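Local coordinates for cysteine hydrolase (Pseudomonas syringae pv. phaseolicola 1448A, PDB 3IRV), which probably acts as a hydrolase of the isochorismatase family, whose cysteine hydrolase members attack their substrates with a cysteine nucleophile, at residues I26-Q31 with V151-T156; S123-H126 with L130-V133; T155-G160 with Y165-L170. All coordinates share one frame; numbering follows the deposited sequence. Where two conformers were deposited one is given.

In the fold
From the N terminus, strand 23-28 comes first, and contact 1 closes a long loop by bringing residues 26-31 against the start of helix 149-162. Within that loop lies contact 2, a short closure in which the turn 123-126, after strand 115-119, meets helix 130-136. Contact 3 opens on the residues where contact 1 ends, Thr-155 and Thr-156 being common to both, and brings strand 166-170 back along the same helix. Helix 149-162 is therefore the shared element: it packs on strands 23-28 and 166-170 of the parallel sheet and touches the turn of contact 2 through Thr-155, Thr-156, Asp-159 and Gly-160. All three contacts also reach the second subunit.

Contact 1. Residues I26-Q31 with V151-T156; sequences IVVDMQ and VCCETT
The striking feature here is the meeting of Asp-29 and Cys-152 just beyond the C-terminal end of strand 23-28, where OD2 of the aspartate lies 3.3 Å from SG of the cysteine. Asp-29 follows directly on the strand and has a left-handed backbone conformation (phi 55°, psi 41°). Its OD2 also forms a salt bridge with Lys-119, so Asp-29 has both Lys-119 and Cys-152 as neighbours. This grouping is consistent with the Asp-Lys-Cys catalytic triad of isochorismatase-like cysteine hydrolases, with Cys-152 the probable nucleophile near the start of its helix.

Beside this polar cluster the contact is apolar. Val-28 places one methyl, CG1, anti to its backbone N (chi1 -176°), and that branch presses on CB of Cys-152 at 3.6 Å. Its CB in turn faces the second cysteine, lying 3.8 Å from Cys-153 SG. The valine thus sits against both cysteines of the first helical turn, one through carbon and the other through sulfur.

On the helix, two threonines fold back onto carbonyls four residues earlier. Thr-155 OG1 donates to Val-151 O. Thr-156 OG1 donates to Cys-152 O at 2.7 Å, and the backbone N of the same threonine reaches that oxygen from the opposite face of the carbonyl plane, so the carbonyl of Cys-152 is held by two bonds. Thr-156 OG1 is also bonded to Gly-124 N.

Strand 23-28 runs between strands 66-72 and 141-147, pairing in parallel with both, and helix 149-162 packs against one face of the sheet, running roughly antiparallel to its strands, its first turn meeting Val-28.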
loop_
_atom_site.group_PDB
_atom_site.type_symbol
_atom_site.label_atom_id
_atom_site.label_comp_id
_atom_site.label_asym_id
_atom_site.label_seq_id
_atom_site.Cartn_x
_atom_site.Cartn_y
_atom_site.Cartn_z
ATOM N N ILE A 26 -16.831 3.534 -2.492
ATOM C CA ILE A 26 -15.904 3.500 -3.614
ATOM C C ILE A 26 -15.855 2.078 -4.184
ATOM O O ILE A 26 -15.495 1.112 -3.496
ATOM C CB ILE A 26 -14.497 3.977 -3.232
ATOM C CG1 ILE A 26 -14.562 5.352 -2.550
ATOM C CG2 ILE A 26 -13.602 4.027 -4.481
ATOM C CD1 ILE A 26 -13.216 5.831 -2.052
ATOM N N VAL A 27 -16.256 1.954 -5.454
ATOM C CA VAL A 27 -16.286 0.653 -6.142
ATOM C C VAL A 27 -15.045 0.567 -7.034
ATOM O O VAL A 27 -14.956 1.242 -8.081
ATOM C CB VAL A 27 -17.556 0.498 -7.018
ATOM C CG1 VAL A 27 -17.592 -0.888 -7.610
ATOM C CG2 VAL A 27 -18.852 0.767 -6.182
ATOM N N VAL A 28 -14.071 -0.218 -6.584
ATOM C CA VAL A 28 -12.764 -0.225 -7.237
ATOM C C VAL A 28 -12.698 -1.195 -8.416
ATOM O O VAL A 28 -12.775 -2.426 -8.219
ATOM C CB VAL A 28 -11.659 -0.581 -6.223
ATOM C CG1 VAL A 28 -10.270 -0.499 -6.895
ATOM C CG2 VAL A 28 -11.771 0.323 -4.959
ATOM N N ASP A 29 -12.557 -0.639 -9.625
ATOM C CA ASP A 29 -12.147 -1.379 -10.820
ATOM C C ASP A 29 -13.027 -2.606 -11.126
ATOM O O ASP A 29 -12.521 -3.663 -11.531
ATOM C CB ASP A 29 -10.669 -1.779 -10.702
ATOM C CG ASP A 29 -9.742 -0.568 -10.763
ATOM O OD1 ASP A 29 -10.257 0.559 -10.969
ATOM O OD2 ASP A 29 -8.524 -0.752 -10.568
ATOM N N MET A 30 -14.339 -2.451 -10.962
ATOM C CA MET A 30 -15.259 -3.527 -11.379
ATOM C C MET A 30 -15.528 -3.469 -12.893
ATOM O O MET A 30 -16.668 -3.331 -13.359
ATOM C CB MET A 30 -16.502 -3.591 -10.479
ATOM C CG MET A 30 -16.164 -4.057 -9.036
ATOM S SD MET A 30 -15.450 -5.733 -8.888
ATOM C CE MET A 30 -17.022 -6.692 -9.101
ATOM N N GLN A 31 -14.434 -3.646 -13.629
ATOM C CA GLN A 31 -14.395 -3.501 -15.083
ATOM C C GLN A 31 -14.391 -4.875 -15.726
ATOM O O GLN A 31 -13.944 -5.880 -15.116
ATOM C CB GLN A 31 -13.121 -2.749 -15.486
ATOM C CG GLN A 31 -13.079 -1.295 -14.998
ATOM C CD GLN A 31 -11.701 -0.722 -15.069
ATOM O OE1 GLN A 31 -10.955 -0.788 -14.083
ATOM N NE2 GLN A 31 -11.315 -0.193 -16.242
ATOM N N VAL A 151 -4.156 -4.928 -4.047
ATOM C CA VAL A 151 -3.477 -4.082 -5.010
ATOM C C VAL A 151 -4.237 -2.764 -5.108
ATOM O O VAL A 151 -3.986 -1.876 -4.297
ATOM C CB VAL A 151 -3.263 -4.766 -6.371
ATOM C CG1 VAL A 151 -2.353 -3.900 -7.245
ATOM C CG2 VAL A 151 -2.619 -6.169 -6.203
ATOM N N CYS A 152 -5.185 -2.636 -6.036
ATOM C CA CYS A 152 -5.902 -1.358 -6.139
ATOM C C CYS A 152 -6.770 -1.041 -4.921
ATOM O O CYS A 152 -6.838 0.121 -4.502
ATOM C CB CYS A 152 -6.775 -1.329 -7.372
ATOM S SG CYS A 152 -5.750 -1.448 -8.861
ATOM N N CYS A 153 -7.445 -2.046 -4.342
ATOM C CA CYS A 153 -8.275 -1.764 -3.163
ATOM C C CYS A 153 -7.379 -1.321 -1.994
ATOM O O CYS A 153 -7.582 -0.228 -1.424
ATOM C CB CYS A 153 -9.127 -2.983 -2.781
ATOM S SG CYS A 153 -10.163 -3.446 -4.172
ATOM N N GLU A 154 -6.357 -2.125 -1.675
ATOM C CA GLU A 154 -5.467 -1.764 -0.555
ATOM C C GLU A 154 -4.699 -0.460 -0.784
ATOM O O GLU A 154 -4.494 0.300 0.152
ATOM C CB GLU A 154 -4.493 -2.891 -0.226
ATOM C CG GLU A 154 -4.741 -3.495 1.105
ATOM C CD GLU A 154 -3.525 -4.196 1.636
ATOM O OE1 GLU A 154 -3.503 -5.426 1.646
ATOM O OE2 GLU A 154 -2.567 -3.519 1.999
ATOM N N THR A 155 -4.253 -0.192 -2.011
ATOM C CA THR A 155 -3.540 1.085 -2.237
ATOM C C THR A 155 -4.488 2.263 -2.010
ATOM O O THR A 155 -4.102 3.256 -1.396
ATOM C CB THR A 155 -2.867 1.165 -3.616
ATOM O OG1 THR A 155 -2.078 -0.019 -3.799
ATOM C CG2 THR A 155 -1.955 2.383 -3.692
ATOM N N THR A 156 -5.728 2.145 -2.490
ATOM C CA THR A 156 -6.741 3.150 -2.193
ATOM C C THR A 156 -6.976 3.324 -0.669
ATOM O O THR A 156 -7.044 4.444 -0.164
ATOM C CB THR A 156 -8.036 2.808 -2.945
ATOM O OG1 THR A 156 -7.715 2.683 -4.351
ATOM C CG2 THR A 156 -9.126 3.890 -2.714
#

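Contact 2. Residues S123-H126 with L130-V133. With PO4 (phosphate ion), chain C.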
loop_
_atom_site.group_PDB
_atom_site.type_symbol
_atom_site.label_atom_id
_atom_site.label_comp_id
_atom_site.label_asym_id
_atom_site.label_seq_id
_atom_site.Cartn_x
_atom_site.Cartn_y
_atom_site.Cartn_z
ATOM N N SER A 123 -3.626 3.168 -7.244
ATOM C CA SER A 123 -4.211 4.033 -6.227
ATOM C C SER A 123 -5.426 4.761 -6.759
ATOM O O SER A 123 -5.342 5.414 -7.814
ATOM C CB SER A 123 -3.206 5.100 -5.834
ATOM O OG SER A 123 -3.781 5.994 -4.908
ATOM N N GLY A 124 -6.524 4.734 -5.997
ATOM C CA GLY A 124 -7.681 5.569 -6.370
ATOM C C GLY A 124 -7.488 7.043 -6.075
ATOM O O GLY A 124 -8.275 7.875 -6.562
ATOM N N PHE A 125 -6.465 7.365 -5.267
ATOM C CA PHE A 125 -6.198 8.752 -4.818
ATOM C C PHE A 125 -5.056 9.448 -5.546
ATOM O O PHE A 125 -5.144 10.651 -5.815
ATOM C CB PHE A 125 -5.851 8.790 -3.329
ATOM C CG PHE A 125 -7.052 8.752 -2.440
ATOM C CD1 PHE A 125 -7.815 9.895 -2.225
ATOM C CD2 PHE A 125 -7.453 7.549 -1.849
ATOM C CE1 PHE A 125 -8.948 9.856 -1.403
ATOM C CE2 PHE A 125 -8.592 7.487 -1.045
ATOM C CZ PHE A 125 -9.338 8.641 -0.795
ATOM N N HIS A 126 -3.967 8.734 -5.814
ATOM C CA HIS A 126 -2.771 9.410 -6.330
ATOM C C HIS A 126 -2.978 9.963 -7.745
ATOM O O HIS A 126 -3.234 9.204 -8.688
ATOM C CB HIS A 126 -1.542 8.501 -6.302
ATOM C CG HIS A 126 -0.271 9.229 -6.632
ATOM N ND1 HIS A 126 0.358 10.051 -5.728
ATOM C CD2 HIS A 126 0.460 9.296 -7.774
ATOM C CE1 HIS A 126 1.439 10.578 -6.287
ATOM N NE2 HIS A 126 1.515 10.151 -7.533
ATOM N N LEU A 130 -10.250 11.971 -7.188
ATOM C CA LEU A 130 -11.032 11.452 -6.058
ATOM C C LEU A 130 -11.038 12.386 -4.845
ATOM O O LEU A 130 -12.093 12.623 -4.266
ATOM C CB LEU A 130 -10.517 10.064 -5.651
ATOM C CG LEU A 130 -11.290 9.384 -4.526
ATOM C CD1 LEU A 130 -12.771 9.244 -4.883
ATOM C CD2 LEU A 130 -10.661 8.019 -4.205
ATOM N N ASP A 131 -9.886 12.950 -4.484
ATOM C CA ASP A 131 -9.843 13.792 -3.297
ATOM C C ASP A 131 -10.716 15.038 -3.459
ATOM O O ASP A 131 -11.351 15.483 -2.499
ATOM C CB ASP A 131 -8.405 14.172 -2.960
ATOM C CG ASP A 131 -8.262 14.687 -1.550
ATOM O OD1 ASP A 131 -8.625 13.962 -0.597
ATOM O OD2 ASP A 131 -7.800 15.835 -1.402
ATOM N N THR A 132 -10.762 15.577 -4.679
ATOM C CA THR A 132 -11.623 16.752 -4.942
ATOM C C THR A 132 -13.097 16.366 -4.766
ATOM O O THR A 132 -13.852 17.045 -4.051
ATOM C CB THR A 132 -11.378 17.301 -6.351
ATOM O OG1 THR A 132 -10.028 17.779 -6.458
ATOM C CG2 THR A 132 -12.387 18.423 -6.707
ATOM N N VAL A 133 -13.497 15.242 -5.364
ATOM C CA VAL A 133 -14.874 14.772 -5.288
ATOM C C VAL A 133 -15.302 14.561 -3.806
ATOM O O VAL A 133 -16.382 14.989 -3.382
ATOM C CB VAL A 133 -15.058 13.513 -6.152
ATOM C CG1 VAL A 133 -16.435 12.858 -5.935
ATOM C CG2 VAL A 133 -14.818 13.854 -7.644
HETATM P P PO4 C . 0.223 9.478 -2.139
HETATM O O1 PO4 C . -0.599 10.109 -3.244
HETATM O O2 PO4 C . -0.727 8.827 -1.148
HETATM O O3 PO4 C . 1.137 8.426 -2.742
HETATM O O4 PO4 C . 1.080 10.491 -1.407
HETATM O O HOH W 1 -7.146 12.441 -5.429
#
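Leu-130, at the start of helix 130-136, meets the turn 123-126 atom by atom along its length. Its CB rests 3.3 Å from the carbonyl oxygen of Gly-124. The next atom, CG, lies anti to the backbone N (chi1 -177°), which carries the branch toward the ring of Phe-125, where CG comes 3.9 Å from CE1. At the tip, CD2 stands over the centre of the phenyl face, 3.6 Å from the centroid and only 8° off the ring normal. That is a well-centred CH-pi contact, with the methyl almost equally distant from all six ring carbons. The same CD2 also lies 3.4 Å from Gly-124 O. Leu-130 packs on Ile-68 of strand 66-72 as well, so one side chain joins the turn to the sheet.

The backbones are linked indirectly. A water donates to Phe-125 O and accepts from Asp-131 N, satisfying the carbonyl and an amide in the first turn of the helix. Thr-128 OG1 adds a bond to Gly-124 O and another to Leu-130 N, from within the short connection.

Within the turn, Ser-123 OG accepts from two successive amides, Phe-125 N at 3.0 Å and His-126 N at 2.9 Å, and is also hydrogen-bonded to Asp-159 OD2. His-126 then reaches outward: its ND1 donates to O1 of the phosphate, 2.7 Å away in the plane of the imidazole and at a nearly straight 165°. The ion, probably from the crystallisation liquor, is also held by Arg-163 and by His-126 and Arg-163 of the second subunit.

The serine bonds define an ST turn and an ST motif, here shaping a strand-to-helix connection of the alpha/beta fold at the subunit interface.

Contact 3. Residues T155-G160 with Y165-L170; sequences TTIRDG and YKVIAL
Helix 155-160 runs almost antiparallel to strand 166-170, their short axes 8.6 Å apart at an angle of 159°, and the two draw together at Gly-160 and Tyr-165. The one hydrogen bond between them lies at this end: Tyr-165 N donates to Gly-160 O at 3.0 Å, arriving from above the carbonyl plane, 39° out of it. The same oxygen meets the edge of the tyrosine ring, near its plane, with CD2 3.3 Å away. At the far end of that ring, Tyr-165 OH is bonded to Asp-131 OD1, so the side chain is fixed at its tip as well.

Further along, the interface is aliphatic. Val-167 CG1 lies against both branches of Ile-157, 3.8 Å from CG2 and equally near CG1. The longer arm of the isoleucine extends along the strand, and its CD1 touches Ala-169 CB at 3.8 Å. The second methyl of Val-167, CG2, faces the helix backbone, 4.0 Å from Ile-157 O and close to Gly-160, an approach eased by the absence of a side chain at the glycine.

This is the second half of the beta-alpha-beta crossover from strand 141-147. Between this helix and this strand the contact is mainly apolar, with one backbone bond at its tight end; the strand's own hydrogen bonds go to its neighbours in the sheet.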
loop_
_atom_site.group_PDB
_atom_site.type_symbol
_atom_site.label_atom_id
_atom_site.label_comp_id
_atom_site.label_asym_id
_atom_site.label_seq_id
_atom_site.Cartn_x
_atom_site.Cartn_y
_atom_site.Cartn_z
ATOM N N THR A 155 -4.253 -0.192 -2.011
ATOM C CA THR A 155 -3.540 1.085 -2.237
ATOM C C THR A 155 -4.488 2.263 -2.010
ATOM O O THR A 155 -4.102 3.256 -1.396
ATOM C CB THR A 155 -2.867 1.165 -3.616
ATOM O OG1 THR A 155 -2.078 -0.019 -3.799
ATOM C CG2 THR A 155 -1.955 2.383 -3.692
ATOM N N THR A 156 -5.728 2.145 -2.490
ATOM C CA THR A 156 -6.741 3.150 -2.193
ATOM C C THR A 156 -6.976 3.324 -0.669
ATOM O O THR A 156 -7.044 4.444 -0.164
ATOM C CB THR A 156 -8.036 2.808 -2.945
ATOM O OG1 THR A 156 -7.715 2.683 -4.351
ATOM C CG2 THR A 156 -9.126 3.890 -2.714
ATOM N N ILE A 157 -7.094 2.207 0.045
ATOM C CA ILE A 157 -7.188 2.228 1.506
ATOM C C ILE A 157 -5.979 2.891 2.193
ATOM O O ILE A 157 -6.165 3.800 3.009
ATOM C CB ILE A 157 -7.395 0.798 2.027
ATOM C CG1 ILE A 157 -8.748 0.268 1.538
ATOM C CG2 ILE A 157 -7.307 0.738 3.563
ATOM C CD1 ILE A 157 -8.955 -1.267 1.781
ATOM N N ARG A 158 -4.752 2.459 1.864
ATOM C CA ARG A 158 -3.537 3.078 2.447
ATOM C C ARG A 158 -3.466 4.565 2.134
ATOM O O ARG A 158 -3.229 5.387 3.016
ATOM C CB ARG A 158 -2.298 2.409 1.875
ATOM C CG ARG A 158 -2.202 0.940 2.288
ATOM C CD ARG A 158 -1.046 0.264 1.603
ATOM N NE ARG A 158 -0.994 -1.170 1.906
ATOM C CZ ARG A 158 0.052 -1.795 2.447
ATOM N NH1 ARG A 158 1.151 -1.126 2.747
ATOM N NH2 ARG A 158 -0.017 -3.104 2.699
ATOM N N ASP A 159 -3.736 4.917 0.875
ATOM C CA ASP A 159 -3.697 6.326 0.487
ATOM C C ASP A 159 -4.805 7.168 1.137
ATOM O O ASP A 159 -4.606 8.344 1.450
ATOM C CB ASP A 159 -3.694 6.457 -1.041
ATOM C CG ASP A 159 -2.436 5.837 -1.674
ATOM O OD1 ASP A 159 -1.522 5.362 -0.926
ATOM O OD2 ASP A 159 -2.332 5.850 -2.936
ATOM N N GLY A 160 -5.953 6.532 1.385
ATOM C CA GLY A 160 -7.059 7.193 2.048
ATOM C C GLY A 160 -6.709 7.479 3.504
ATOM O O GLY A 160 -6.867 8.613 3.965
ATOM N N TYR A 165 -8.672 9.972 5.994
ATOM C CA TYR A 165 -10.012 9.417 5.819
ATOM C C TYR A 165 -10.191 8.248 6.778
ATOM O O TYR A 165 -9.239 7.517 7.076
ATOM C CB TYR A 165 -10.229 8.929 4.383
ATOM C CG TYR A 165 -10.378 10.051 3.374
ATOM C CD1 TYR A 165 -11.608 10.693 3.199
ATOM C CD2 TYR A 165 -9.296 10.480 2.618
ATOM C CE1 TYR A 165 -11.770 11.748 2.285
ATOM C CE2 TYR A 165 -9.450 11.503 1.681
ATOM C CZ TYR A 165 -10.681 12.135 1.535
ATOM O OH TYR A 165 -10.833 13.146 0.615
ATOM N N LYS A 166 -11.432 8.114 7.254
ATOM C CA LYS A 166 -11.869 6.969 8.019
ATOM C C LYS A 166 -12.292 5.899 7.009
ATOM O O LYS A 166 -13.308 6.055 6.294
ATOM C CB LYS A 166 -13.026 7.405 8.929
ATOM C CG LYS A 166 -12.638 8.595 9.827
ATOM C CD LYS A 166 -13.821 9.160 10.621
ATOM C CE LYS A 166 -13.330 10.237 11.577
ATOM N NZ LYS A 166 -14.412 11.168 12.007
ATOM N N VAL A 167 -11.510 4.825 6.920
ATOM C CA VAL A 167 -11.719 3.841 5.849
ATOM C C VAL A 167 -12.348 2.555 6.398
ATOM O O VAL A 167 -11.896 2.021 7.418
ATOM C CB VAL A 167 -10.392 3.497 5.143
ATOM C CG1 VAL A 167 -10.647 2.552 3.942
ATOM C CG2 VAL A 167 -9.709 4.764 4.644
ATOM N N ILE A 168 -13.380 2.076 5.707
ATOM C CA ILE A 168 -14.033 0.798 6.019
ATOM C C ILE A 168 -13.841 -0.109 4.816
ATOM O O ILE A 168 -14.263 0.246 3.702
ATOM C CB ILE A 168 -15.540 0.961 6.218
ATOM C CG1 ILE A 168 -15.823 1.945 7.355
ATOM C CG2 ILE A 168 -16.151 -0.405 6.514
ATOM C CD1 ILE A 168 -17.294 2.311 7.489
ATOM N N ALA A 169 -13.169 -1.244 5.023
ATOM C CA ALA A 169 -13.027 -2.255 3.963
ATOM C C ALA A 169 -14.039 -3.367 4.204
ATOM O O ALA A 169 -14.189 -3.861 5.332
ATOM C CB ALA A 169 -11.604 -2.856 3.949
ATOM N N LEU A 170 -14.716 -3.776 3.145
ATOM C CA LEU A 170 -15.741 -4.835 3.274
ATOM C C LEU A 170 -15.104 -6.215 3.027
ATOM O O LEU A 170 -14.626 -6.524 1.914
ATOM C CB LEU A 170 -16.875 -4.559 2.287
ATOM C CG LEU A 170 -17.596 -3.227 2.540
ATOM C CD1 LEU A 170 -18.725 -3.079 1.531
ATOM C CD2 LEU A 170 -18.113 -3.151 3.968
#